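Local atomic coordinates of lectin 2 (Agrocybe aegerita, PDB entry 4TQJ), a protein that binds glycans that end in a non-reducing N-acetylglucosamine, as a fungal lectin folded as a beta-propeller. Residues Ala102-Asp107 against Ala129-Phe134; Lys276-Gln279 against Pro284-Ile287; Val335-Arg340 against Phe382-Gly387. The protein carries 1 engineered substitution. One frame throughout, in Å; residues are numbered along the deposited sequence.

Contact 1. Residues Ala102-Asp107 against Ala129-Phe134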
ATOM      1  N   ALA A 102     -15.779 -24.891  -9.942  1.00 23.66           N
ATOM      2  CA  ALA A 102     -16.017 -25.506 -11.235  1.00 28.51           C
ATOM      3  C   ALA A 102     -17.215 -24.880 -11.955  1.00 27.14           C
ATOM      4  O   ALA A 102     -18.145 -25.573 -12.354  1.00 22.88           O
ATOM      5  CB  ALA A 102     -16.212 -27.019 -11.074  1.00 33.03           C
ATOM      6  N   ASN A 103     -17.177 -23.560 -12.130  1.00 27.02           N
ATOM      7  CA  ASN A 103     -18.224 -22.842 -12.853  1.00 25.75           C
ATOM      8  C   ASN A 103     -17.638 -21.584 -13.507  1.00 20.08           C
ATOM      9  O   ASN A 103     -16.479 -21.249 -13.264  1.00 21.34           O
ATOM     10  CB  ASN A 103     -19.367 -22.443 -11.909  1.00 27.07           C
ATOM     11  CG  ASN A 103     -20.169 -23.636 -11.403  1.00 27.73           C
ATOM     12  OD1 ASN A 103     -19.827 -24.242 -10.394  1.00 29.47           O
ATOM     13  ND2 ASN A 103     -21.251 -23.958 -12.095  1.00 28.11           N
ATOM     14  N   PHE A 104     -18.435 -20.897 -14.320  1.00 20.79           N
ATOM     15  CA  PHE A 104     -18.015 -19.632 -14.942  1.00 22.00           C
ATOM     16  C   PHE A 104     -16.830 -19.825 -15.885  1.00 22.07           C
ATOM     17  O   PHE A 104     -16.058 -18.896 -16.137  1.00 20.95           O
ATOM     18  CB  PHE A 104     -17.676 -18.578 -13.878  1.00 15.88           C
ATOM     19  CG  PHE A 104     -18.841 -18.216 -12.979  1.00 20.26           C
ATOM     20  CD1 PHE A 104     -19.845 -17.362 -13.417  1.00 18.69           C
ATOM     21  CD2 PHE A 104     -18.919 -18.719 -11.695  1.00 22.07           C
ATOM     22  CE1 PHE A 104     -20.918 -17.037 -12.579  1.00 19.81           C
ATOM     23  CE2 PHE A 104     -19.979 -18.395 -10.860  1.00 18.44           C
ATOM     24  CZ  PHE A 104     -20.974 -17.556 -11.299  1.00 20.03           C
ATOM     25  N   GLY A 105     -16.688 -21.040 -16.404  1.00 26.58           N
ATOM     26  CA  GLY A 105     -15.620 -21.342 -17.334  1.00 25.41           C
ATOM     27  C   GLY A 105     -16.126 -21.604 -18.742  1.00 26.01           C
ATOM     28  O   GLY A 105     -17.320 -21.786 -18.970  1.00 26.17           O
ATOM     29  N   TYR A 106     -15.199 -21.609 -19.691  1.00 22.71           N
ATOM     30  CA  TYR A 106     -15.511 -21.894 -21.081  1.00 24.76           C
ATOM     31  C   TYR A 106     -16.111 -23.292 -21.231  1.00 27.12           C
ATOM     32  O   TYR A 106     -17.036 -23.488 -22.021  1.00 26.30           O
ATOM     33  CB  TYR A 106     -14.236 -21.797 -21.913  1.00 22.45           C
ATOM     34  CG  TYR A 106     -14.477 -21.855 -23.390  1.00 26.52           C
ATOM     35  CD1 TYR A 106     -14.630 -20.688 -24.131  1.00 24.01           C
ATOM     36  CD2 TYR A 106     -14.560 -23.074 -24.051  1.00 25.01           C
ATOM     37  CE1 TYR A 106     -14.849 -20.739 -25.495  1.00 27.06           C
ATOM     38  CE2 TYR A 106     -14.789 -23.129 -25.412  1.00 25.75           C
ATOM     39  CZ  TYR A 106     -14.932 -21.963 -26.125  1.00 24.85           C
ATOM     40  OH  TYR A 106     -15.154 -22.023 -27.476  1.00 28.38           O
ATOM     41  N   ASP A 107     -15.564 -24.253 -20.482  1.00 25.23           N
ATOM     42  CA  ASP A 107     -16.041 -25.633 -20.504  1.00 31.44           C
ATOM     43  C   ASP A 107     -16.972 -25.934 -19.334  1.00 31.25           C
ATOM     44  O   ASP A 107     -17.676 -26.935 -19.338  1.00 44.64           O
ATOM     45  CB  ASP A 107     -14.860 -26.615 -20.466  1.00 33.31           C
ATOM     46  CG  ASP A 107     -14.027 -26.598 -21.731  1.00 28.16           C
ATOM     47  OD1 ASP A 107     -14.594 -26.476 -22.821  1.00 28.69           O
ATOM     48  OD2 ASP A 107     -12.792 -26.721 -21.618  1.00 37.23           O
ATOM     49  N   ALA A 129     -14.654 -10.413  -2.604  1.00 18.22           N
ATOM     50  CA  ALA A 129     -15.405 -10.368  -3.860  1.00 17.91           C
ATOM     51  C   ALA A 129     -16.199 -11.634  -4.158  1.00 19.61           C
ATOM     52  O   ALA A 129     -15.643 -12.733  -4.185  1.00 22.38           O
ATOM     53  CB  ALA A 129     -14.461 -10.072  -5.013  1.00 20.07           C
ATOM     54  N   ASP A 130     -17.497 -11.478  -4.396  1.00 17.54           N
ATOM     55  CA  ASP A 130     -18.299 -12.557  -4.965  1.00 18.91           C
ATOM     56  C   ASP A 130     -18.056 -12.652  -6.470  1.00 20.29           C
ATOM     57  O   ASP A 130     -17.540 -11.720  -7.099  1.00 17.19           O
ATOM     58  CB  ASP A 130     -19.796 -12.315  -4.719  1.00 20.55           C
ATOM     59  CG  ASP A 130     -20.188 -12.462  -3.258  1.00 22.58           C
ATOM     60  OD1 ASP A 130     -19.286 -12.674  -2.423  1.00 20.42           O
ATOM     61  OD2 ASP A 130     -21.401 -12.341  -2.946  1.00 22.64           O
ATOM     62  N   ILE A 131     -18.440 -13.777  -7.053  1.00 18.03           N
ATOM     63  CA  ILE A 131     -18.390 -13.927  -8.489  1.00 16.85           C
ATOM     64  C   ILE A 131     -19.770 -13.603  -9.026  1.00 22.74           C
ATOM     65  O   ILE A 131     -20.775 -14.170  -8.579  1.00 16.61           O
ATOM     66  CB  ILE A 131     -18.024 -15.352  -8.895  1.00 18.27           C
ATOM     67  CG1 ILE A 131     -16.659 -15.735  -8.322  1.00 18.53           C
ATOM     68  CG2 ILE A 131     -18.030 -15.477 -10.403  1.00 17.49           C
ATOM     69  CD1 ILE A 131     -16.364 -17.216  -8.437  1.00 20.09           C
ATOM     70  N   ILE A 132     -19.826 -12.658  -9.953  1.00 17.07           N
ATOM     71  CA  ILE A 132     -21.093 -12.319 -10.579  1.00 18.16           C
ATOM     72  C   ILE A 132     -20.953 -12.379 -12.085  1.00 19.41           C
ATOM     73  O   ILE A 132     -20.101 -11.718 -12.674  1.00 19.20           O
ATOM     74  CB  ILE A 132     -21.641 -10.949 -10.083  1.00 17.80           C
ATOM     75  CG1 ILE A 132     -22.894 -10.533 -10.858  1.00 18.94           C
ATOM     76  CG2 ILE A 132     -20.593  -9.868 -10.152  1.00 20.92           C
ATOM     77  CD1 ILE A 132     -23.683  -9.453 -10.111  1.00 21.22           C
ATOM     78  N   GLY A 133     -21.781 -13.200 -12.713  1.00 17.89           N
ATOM     79  CA  GLY A 133     -21.692 -13.372 -14.148  1.00 19.00           C
ATOM     80  C   GLY A 133     -23.013 -13.112 -14.826  1.00 17.85           C
ATOM     81  O   GLY A 133     -24.055 -13.554 -14.361  1.00 19.20           O
ATOM     82  N   PHE A 134     -22.965 -12.375 -15.925  1.00 17.13           N
ATOM     83  CA  PHE A 134     -24.155 -12.131 -16.730  1.00 17.84           C
ATOM     84  C   PHE A 134     -24.192 -13.207 -17.801  1.00 17.07           C
ATOM     85  O   PHE A 134     -23.573 -13.069 -18.852  1.00 16.46           O
ATOM     86  CB  PHE A 134     -24.114 -10.730 -17.343  1.00 14.21           C
ATOM     87  CG  PHE A 134     -24.332  -9.618 -16.332  1.00 17.14           C
ATOM     88  CD1 PHE A 134     -25.609  -9.122 -16.091  1.00 18.70           C
ATOM     89  CD2 PHE A 134     -23.268  -9.083 -15.614  1.00 14.72           C
ATOM     90  CE1 PHE A 134     -25.822  -8.104 -15.150  1.00 14.38           C
ATOM     91  CE2 PHE A 134     -23.476  -8.061 -14.672  1.00 13.66           C
ATOM     92  CZ  PHE A 134     -24.744  -7.573 -14.446  1.00 13.11           C
TER

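Contact 2. Residues Lys276-Gln279 against Pro284-Ile287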
ATOM      1  N   LYS A 276     -17.999  16.519 -33.300  1.00 17.98           N
ATOM      2  CA  LYS A 276     -16.699  17.185 -33.222  1.00 19.40           C
ATOM      3  C   LYS A 276     -15.530  16.300 -33.668  1.00 20.98           C
ATOM      4  O   LYS A 276     -14.366  16.670 -33.521  1.00 25.35           O
ATOM      5  CB  LYS A 276     -16.459  17.761 -31.832  1.00 22.71           C
ATOM      6  CG  LYS A 276     -17.477  18.839 -31.448  1.00 25.51           C
ATOM      7  CD  LYS A 276     -16.812  20.191 -31.245  1.00 23.21           C
ATOM      8  CE  LYS A 276     -17.849  21.305 -31.149  1.00 29.84           C
ATOM      9  NZ  LYS A 276     -17.591  22.196 -29.974  1.00 34.05           N
ATOM     10  N   GLY A 277     -15.848  15.135 -34.219  1.00 16.63           N
ATOM     11  CA  GLY A 277     -14.835  14.280 -34.809  1.00 20.21           C
ATOM     12  C   GLY A 277     -14.312  13.159 -33.924  1.00 19.25           C
ATOM     13  O   GLY A 277     -13.372  12.466 -34.305  1.00 16.95           O
ATOM     14  N   TRP A 278     -14.917  12.971 -32.752  1.00 16.47           N
ATOM     15  CA  TRP A 278     -14.472  11.915 -31.865  1.00 16.22           C
ATOM     16  C   TRP A 278     -14.974  10.572 -32.372  1.00 14.69           C
ATOM     17  O   TRP A 278     -16.178  10.383 -32.576  1.00 14.34           O
ATOM     18  CB  TRP A 278     -14.928  12.176 -30.433  1.00 14.58           C
ATOM     19  CG  TRP A 278     -14.310  13.412 -29.845  1.00 16.34           C
ATOM     20  CD1 TRP A 278     -14.709  14.699 -30.051  1.00 17.97           C
ATOM     21  CD2 TRP A 278     -13.190  13.478 -28.945  1.00 13.88           C
ATOM     22  NE1 TRP A 278     -13.895  15.563 -29.364  1.00 17.70           N
ATOM     23  CE2 TRP A 278     -12.960  14.842 -28.670  1.00 16.28           C
ATOM     24  CE3 TRP A 278     -12.346  12.518 -28.367  1.00 14.88           C
ATOM     25  CZ2 TRP A 278     -11.934  15.275 -27.815  1.00 15.13           C
ATOM     26  CZ3 TRP A 278     -11.311  12.947 -27.537  1.00 11.56           C
ATOM     27  CH2 TRP A 278     -11.117  14.314 -27.268  1.00 14.11           C
ATOM     28  N   GLN A 279     -14.041   9.646 -32.578  1.00 14.91           N
ATOM     29  CA  GLN A 279     -14.359   8.334 -33.119  1.00 17.46           C
ATOM     30  C   GLN A 279     -13.905   7.217 -32.182  1.00 18.40           C
ATOM     31  O   GLN A 279     -12.828   7.283 -31.595  1.00 17.08           O
ATOM     32  CB  GLN A 279     -13.692   8.153 -34.489  1.00 16.62           C
ATOM     33  CG  GLN A 279     -13.954   9.287 -35.487  1.00 21.58           C
ATOM     34  CD  GLN A 279     -12.920   9.307 -36.616  1.00 21.17           C
ATOM     35  OE1 GLN A 279     -12.475   8.261 -37.077  1.00 25.56           O
ATOM     36  NE2 GLN A 279     -12.507  10.500 -37.029  1.00 26.00           N
ATOM     37  N   PRO A 284     -10.106   7.299 -27.325  1.00 15.65           N
ATOM     38  CA  PRO A 284     -10.632   6.823 -26.042  1.00 13.45           C
ATOM     39  C   PRO A 284     -11.081   7.951 -25.098  1.00 15.05           C
ATOM     40  O   PRO A 284     -10.393   8.981 -24.926  1.00 11.02           O
ATOM     41  CB  PRO A 284      -9.472   6.010 -25.442  1.00 15.69           C
ATOM     42  CG  PRO A 284      -8.292   6.218 -26.335  1.00 19.52           C
ATOM     43  CD  PRO A 284      -8.818   6.671 -27.676  1.00 20.26           C
ATOM     44  N   ARG A 285     -12.256   7.754 -24.511  1.00 12.53           N
ATOM     45  CA  ARG A 285     -12.810   8.701 -23.545  1.00 11.13           C
ATOM     46  C   ARG A 285     -12.994   8.068 -22.152  1.00 13.92           C
ATOM     47  O   ARG A 285     -13.193   6.860 -22.033  1.00 12.22           O
ATOM     48  CB  ARG A 285     -14.095   9.321 -24.083  1.00 12.21           C
ATOM     49  CG  ARG A 285     -13.842  10.507 -25.063  1.00 12.36           C
ATOM     50  CD  ARG A 285     -14.838  10.554 -26.227  1.00 10.81           C
ATOM     51  NE  ARG A 285     -14.721   9.387 -27.112  1.00 16.37           N
ATOM     52  CZ  ARG A 285     -15.614   9.073 -28.057  1.00 13.90           C
ATOM     53  NH1 ARG A 285     -16.688   9.839 -28.255  1.00 11.83           N
ATOM     54  NH2 ARG A 285     -15.441   7.992 -28.799  1.00 12.66           N
ATOM     55  N   PHE A 286     -12.894   8.883 -21.102  1.00 13.51           N
ATOM     56  CA  PHE A 286     -12.975   8.384 -19.724  1.00 14.83           C
ATOM     57  C   PHE A 286     -13.678   9.405 -18.834  1.00 13.49           C
ATOM     58  O   PHE A 286     -13.675  10.606 -19.116  1.00 11.19           O
ATOM     59  CB  PHE A 286     -11.577   8.158 -19.112  1.00  9.07           C
ATOM     60  CG  PHE A 286     -10.691   7.213 -19.882  1.00 12.61           C
ATOM     61  CD1 PHE A 286     -10.490   5.914 -19.439  1.00 19.73           C
ATOM     62  CD2 PHE A 286     -10.021   7.641 -21.024  1.00 14.75           C
ATOM     63  CE1 PHE A 286      -9.651   5.036 -20.147  1.00 20.35           C
ATOM     64  CE2 PHE A 286      -9.200   6.791 -21.728  1.00 13.30           C
ATOM     65  CZ  PHE A 286      -9.009   5.478 -21.290  1.00 18.02           C
ATOM     66  N   ILE A 287     -14.264   8.918 -17.749  1.00 11.18           N
ATOM     67  CA  ILE A 287     -14.696   9.785 -16.671  1.00 10.05           C
ATOM     68  C   ILE A 287     -13.758   9.464 -15.519  1.00 12.32           C
ATOM     69  O   ILE A 287     -13.581   8.299 -15.167  1.00 11.80           O
ATOM     70  CB  ILE A 287     -16.142   9.501 -16.223  1.00 11.33           C
ATOM     71  CG1 ILE A 287     -17.116   9.598 -17.408  1.00 12.64           C
ATOM     72  CG2 ILE A 287     -16.533  10.454 -15.088  1.00 11.91           C
ATOM     73  CD1 ILE A 287     -16.985  10.900 -18.195  1.00 14.37           C
TER
HETATM   74  O   HOH W   1     -17.027   8.030 -31.095  1.00 15.18           O

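Contact 3. Residues Val335-Arg340 against Phe382-Gly387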
ATOM      1  N   VAL A 335      -5.425   2.846 -30.780  1.00 21.41           N
ATOM      2  CA  VAL A 335      -6.230   2.002 -29.915  1.00 24.46           C
ATOM      3  C   VAL A 335      -5.827   0.531 -30.051  1.00 27.05           C
ATOM      4  O   VAL A 335      -5.921  -0.235 -29.091  1.00 26.69           O
ATOM      5  CB  VAL A 335      -7.730   2.177 -30.239  1.00 25.26           C
ATOM      6  CG1 VAL A 335      -8.578   1.356 -29.301  1.00 26.15           C
ATOM      7  CG2 VAL A 335      -8.123   3.658 -30.157  1.00 22.00           C
ATOM      8  N   SER A 336      -5.365   0.140 -31.238  1.00 22.83           N
ATOM      9  CA  SER A 336      -5.043  -1.267 -31.504  1.00 24.82           C
ATOM     10  C   SER A 336      -3.711  -1.749 -30.926  1.00 25.27           C
ATOM     11  O   SER A 336      -3.498  -2.957 -30.802  1.00 29.12           O
ATOM     12  CB  SER A 336      -5.054  -1.542 -32.997  1.00 27.59           C
ATOM     13  OG  SER A 336      -4.079  -0.749 -33.641  1.00 33.47           O
ATOM     14  N   LYS A 337      -2.818  -0.826 -30.573  1.00 21.11           N
ATOM     15  CA  LYS A 337      -1.491  -1.201 -30.098  1.00 18.34           C
ATOM     16  C   LYS A 337      -1.160  -0.680 -28.720  1.00 23.54           C
ATOM     17  O   LYS A 337      -0.364  -1.276 -27.991  1.00 22.84           O
ATOM     18  CB  LYS A 337      -0.414  -0.700 -31.059  1.00 18.93           C
ATOM     19  CG  LYS A 337      -0.394  -1.387 -32.396  1.00 18.21           C
ATOM     20  CD  LYS A 337       0.861  -1.012 -33.168  1.00 26.89           C
ATOM     21  CE  LYS A 337       0.934  -1.795 -34.467  1.00 34.97           C
ATOM     22  NZ  LYS A 337      -0.334  -1.708 -35.263  1.00 39.95           N
ATOM     23  N   HIS A 338      -1.737   0.460 -28.370  1.00 21.44           N
ATOM     24  CA  HIS A 338      -1.294   1.154 -27.172  1.00 21.68           C
ATOM     25  C   HIS A 338      -2.388   1.178 -26.112  1.00 19.41           C
ATOM     26  O   HIS A 338      -3.580   1.049 -26.420  1.00 23.61           O
ATOM     27  CB  HIS A 338      -0.786   2.560 -27.522  1.00 21.35           C
ATOM     28  CG  HIS A 338       0.159   2.579 -28.685  1.00 22.71           C
ATOM     29  ND1 HIS A 338      -0.043   3.365 -29.800  1.00 19.65           N
ATOM     30  CD2 HIS A 338       1.312   1.904 -28.908  1.00 22.79           C
ATOM     31  CE1 HIS A 338       0.941   3.169 -30.660  1.00 20.86           C
ATOM     32  NE2 HIS A 338       1.775   2.285 -30.145  1.00 22.15           N
ATOM     33  N   ARG A 339      -1.975   1.301 -24.858  1.00 21.65           N
ATOM     34  CA  ARG A 339      -2.918   1.293 -23.754  1.00 16.75           C
ATOM     35  C   ARG A 339      -2.828   2.615 -23.021  1.00 16.44           C
ATOM     36  O   ARG A 339      -1.744   3.049 -22.654  1.00 17.38           O
ATOM     37  CB  ARG A 339      -2.614   0.138 -22.804  1.00 20.95           C
ATOM     38  CG  ARG A 339      -2.986  -1.235 -23.344  1.00 19.92           C
ATOM     39  CD  ARG A 339      -2.717  -2.327 -22.309  1.00 21.53           C
ATOM     40  NE  ARG A 339      -3.182  -3.642 -22.759  1.00 24.17           N
ATOM     41  CZ  ARG A 339      -2.425  -4.534 -23.395  1.00 19.49           C
ATOM     42  NH1 ARG A 339      -1.160  -4.260 -23.655  1.00 20.55           N
ATOM     43  NH2 ARG A 339      -2.934  -5.705 -23.767  1.00 21.84           N
ATOM     44  N   ARG A 340      -3.967   3.267 -22.814  1.00 16.80           N
ATOM     45  CA  ARG A 340      -3.974   4.492 -22.022  1.00 17.90           C
ATOM     46  C   ARG A 340      -4.913   4.399 -20.819  1.00 17.24           C
ATOM     47  O   ARG A 340      -5.954   3.741 -20.884  1.00 15.80           O
ATOM     48  CB  ARG A 340      -4.290   5.708 -22.900  1.00 13.42           C
ATOM     49  CG  ARG A 340      -3.104   6.110 -23.799  1.00 15.19           C
ATOM     50  CD  ARG A 340      -3.561   6.900 -25.017  1.00 13.33           C
ATOM     51  NE  ARG A 340      -4.198   6.023 -26.001  1.00 15.71           N
ATOM     52  CZ  ARG A 340      -4.699   6.444 -27.158  1.00 16.14           C
ATOM     53  NH1 ARG A 340      -4.635   7.723 -27.476  1.00 12.88           N
ATOM     54  NH2 ARG A 340      -5.264   5.587 -27.996  1.00 18.82           N
ATOM     55  N   PHE A 382       6.278  -2.691 -20.231  1.00 17.24           N
ATOM     56  CA  PHE A 382       4.837  -2.618 -20.498  1.00 21.64           C
ATOM     57  C   PHE A 382       4.454  -2.009 -21.845  1.00 21.12           C
ATOM     58  O   PHE A 382       3.307  -2.136 -22.274  1.00 19.86           O
ATOM     59  CB  PHE A 382       4.061  -1.956 -19.349  1.00 21.72           C
ATOM     60  CG  PHE A 382       4.209  -2.671 -18.037  1.00 19.32           C
ATOM     61  CD1 PHE A 382       3.583  -3.888 -17.823  1.00 22.31           C
ATOM     62  CD2 PHE A 382       4.991  -2.138 -17.034  1.00 18.44           C
ATOM     63  CE1 PHE A 382       3.727  -4.553 -16.625  1.00 19.80           C
ATOM     64  CE2 PHE A 382       5.139  -2.799 -15.834  1.00 23.16           C
ATOM     65  CZ  PHE A 382       4.501  -4.003 -15.630  1.00 19.15           C
ATOM     66  N   SER A 383       5.407  -1.363 -22.506  1.00 23.35           N
ATOM     67  CA  SER A 383       5.166  -0.821 -23.848  1.00 22.22           C
ATOM     68  C   SER A 383       4.903  -1.937 -24.863  1.00 21.68           C
ATOM     69  O   SER A 383       5.296  -3.085 -24.661  1.00 18.52           O
ATOM     70  CB  SER A 383       6.349   0.028 -24.308  1.00 23.17           C
ATOM     71  OG  SER A 383       7.501  -0.777 -24.476  1.00 20.16           O
ATOM     72  N   PHE A 384       4.227  -1.584 -25.952  1.00 18.66           N
ATOM     73  CA  PHE A 384       3.900  -2.536 -27.009  1.00 21.31           C
ATOM     74  C   PHE A 384       5.122  -3.340 -27.454  1.00 19.81           C
ATOM     75  O   PHE A 384       5.050  -4.560 -27.606  1.00 20.20           O
ATOM     76  CB  PHE A 384       3.268  -1.811 -28.199  1.00 17.46           C
ATOM     77  CG  PHE A 384       2.952  -2.709 -29.354  1.00 19.44           C
ATOM     78  CD1 PHE A 384       1.947  -3.659 -29.262  1.00 22.56           C
ATOM     79  CD2 PHE A 384       3.649  -2.595 -30.544  1.00 19.56           C
ATOM     80  CE1 PHE A 384       1.659  -4.497 -30.340  1.00 20.81           C
ATOM     81  CE2 PHE A 384       3.364  -3.422 -31.619  1.00 20.08           C
ATOM     82  CZ  PHE A 384       2.372  -4.372 -31.519  1.00 18.96           C
ATOM     83  N   SER A 385       6.239  -2.652 -27.654  1.00 18.85           N
ATOM     84  CA  SER A 385       7.511  -3.321 -27.932  1.00 18.24           C
ATOM     85  C   SER A 385       7.353  -4.399 -28.991  1.00 19.96           C
ATOM     86  O   SER A 385       7.649  -5.574 -28.747  1.00 21.33           O
ATOM     87  CB  SER A 385       8.077  -3.937 -26.660  1.00 21.91           C
ATOM     88  OG  SER A 385       8.485  -2.937 -25.751  1.00 28.53           O
ATOM     89  N   GLY A 386       6.864  -3.986 -30.159  1.00 21.99           N
ATOM     90  CA  GLY A 386       6.773  -4.846 -31.325  1.00 21.51           C
ATOM     91  C   GLY A 386       5.857  -6.048 -31.166  1.00 23.87           C
ATOM     92  O   GLY A 386       5.830  -6.922 -32.030  1.00 24.36           O
ATOM     93  N   GLY A 387       5.106  -6.114 -30.072  1.00 19.39           N
ATOM     94  CA  GLY A 387       4.202  -7.240 -29.885  1.00 22.00           C
ATOM     95  C   GLY A 387       4.270  -7.898 -28.518  1.00 19.96           C
ATOM     96  O   GLY A 387       3.374  -8.657 -28.138  1.00 17.68           O
TER
HETATM   97  O   HOH W   2       0.501  -2.233 -23.298  1.00 19.89           O

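Contact 1. Residues Ala102-Asp107 against Ala129-Phe134
Phe104 and Gly133 mark the nearest approach of the two backbones, their CA atoms 7.3 Å apart, where the irregular loop 102-107 runs past strand 130-134 with no hydrogen bond between them. The contact is made by one ring, that of Phe104, which packs on a methyl group and on the strand backbone. Phe104 has a positive phi (63°), and its CG stands anti to its own carbonyl carbon (chi1 -61°), which carries the ring out to the strand. There the CG2 branch of Ile131 sits squarely over one face: it is 3.5 Å from the centroid of the Phe104 ring and only 11° from the ring normal, a CH-pi contact. All six ring carbons lie within reach of this one methyl, Phe104 CE2 being closest to Ile131 CG2 at 3.5 Å. Further along the strand the ring runs up to bare backbone, with Phe104 CE1 3.9 Å from Gly133 N; having no side chain, Gly133 lets the aromatic ring lie this near the main chain. All three residues are buried. Around the pair, Phe104 meets the ring of Trp111, and Ile131 packs within its own sheet against Leu120 of strand 117-121. The loop that follows strand 98-101 thus lays its ring on strands 130-134 and 139-142 of the next sheet, touching Leu140 and Ser142 of the latter, while Arg118 NH1 of strand 117-121 binds the Phe104 carbonyl.

Contact 2. Residues Lys276-Gln279 against Pro284-Ile287
Trp278 and Arg285 meet where the beta carbon of the tryptophan lies over one face of the guanidinium group, offset toward its rim, with Trp278 CB 3.6 Å from Arg285 NH1. The aliphatic part of the arginine continues the contact along the indole, Arg285 CD coming to 3.8 Å from Trp278 CE3. The two planar groups are inclined by 29°, and the arginine reaches the indole obliquely. Bends at chi2 (143°) and chi3 (-65°) fold the arginine chain so that both its methylenes and its flat end face Trp278. One water ties the pair together: it accepts from Arg285 NH2 at 2.8 Å and donates to Trp278 O at 2.9 Å. Beside it, Gln279 C packs at 3.8 Å from Arg285 NH2. In the second shell, Arg285 NH1 donates to Phe272 O and Arg285 NE to His283 O; with the water, these bonds engage all three guanidinium nitrogens and fix the rotation of the group. The indole is anchored in turn by Trp278 NE1 on Asp271 OD1, against the ring of Phe272 and in an edge-to-face contact with His283, whose ND1 also accepts from Gln279 N. The loop runs from the outer strand 266-269 of one blade to strand 285-288 of the next, the inter-blade connection of a beta-propeller, and Arg285 at the start of that strand holds it.

Contact 3. Residues Val335-Arg340 against Phe382-Gly387
Lys337 and Phe384 form a partly buried aliphatic-aromatic contact between the turn leading into strand 339-343, first of its four-stranded sheet, and the loop that leaves strand 376-379, the last. The lysine chain lies across the phenyl face: Lys337 CD is 4.1 Å from the centroid of the Phe384 ring and 23° off its normal, a CH-pi contact displaced toward the rim, nearest at Phe384 CE2 (3.8 Å). Beyond CD the chain bends at chi4 and its amino end leads away. Backbone joins in as well, with Lys337 O 3.6 Å from Phe384 CD1. On the opposite face, Gly387 N stands over the ring centre, 3.5 Å above the plane. It is placed there by a tight turn through Ser385 and Gly386, both with positive phi, that closes with the Gly387 N to Phe384 O hydrogen bond of 2.9 Å. In propeller terms, this loop folds back over its own blade before passing on to strand 395-399, and backbone bonds of Phe384 to Gly357 and of Ser385 to Glu358 fasten it there. His338 adds a looser touch through CD2 to the beta carbon of Phe384, while its NE2 is held by Glu358 OE1. Beside Arg339, a water lying in the guanidinium plane accepts from Arg339 NH1 at 2.6 Å and donates to Phe382 O at 3.0 Å; Arg339 NH1 also donates to Trp389 O, and Arg339 NH2 to Thr394 OG1.

How the contacts relate
The contacts follow one another along the chain around the propeller ring, each involving the loop from one blade's outer strand to the inner strand of the next; for contact 3 this is strand 395-399, which closes the ring against the N-terminal strands 20-25, 28-32 and 41-44. Contact 1, its centre 32 Å from that of contact 2 and 29 Å from that of contact 3, touches neither. Contacts 2 and 3, with centres 19 Å apart, occupy adjoining blades and touch, Pro284 and Phe286 packing on Arg340. A repeated bond links all three: Arg118, Arg285 and Arg340 each donate through NH1 to a loop phenylalanine carbonyl, of Phe104, Phe272 and Phe327, consistent with blades built alike.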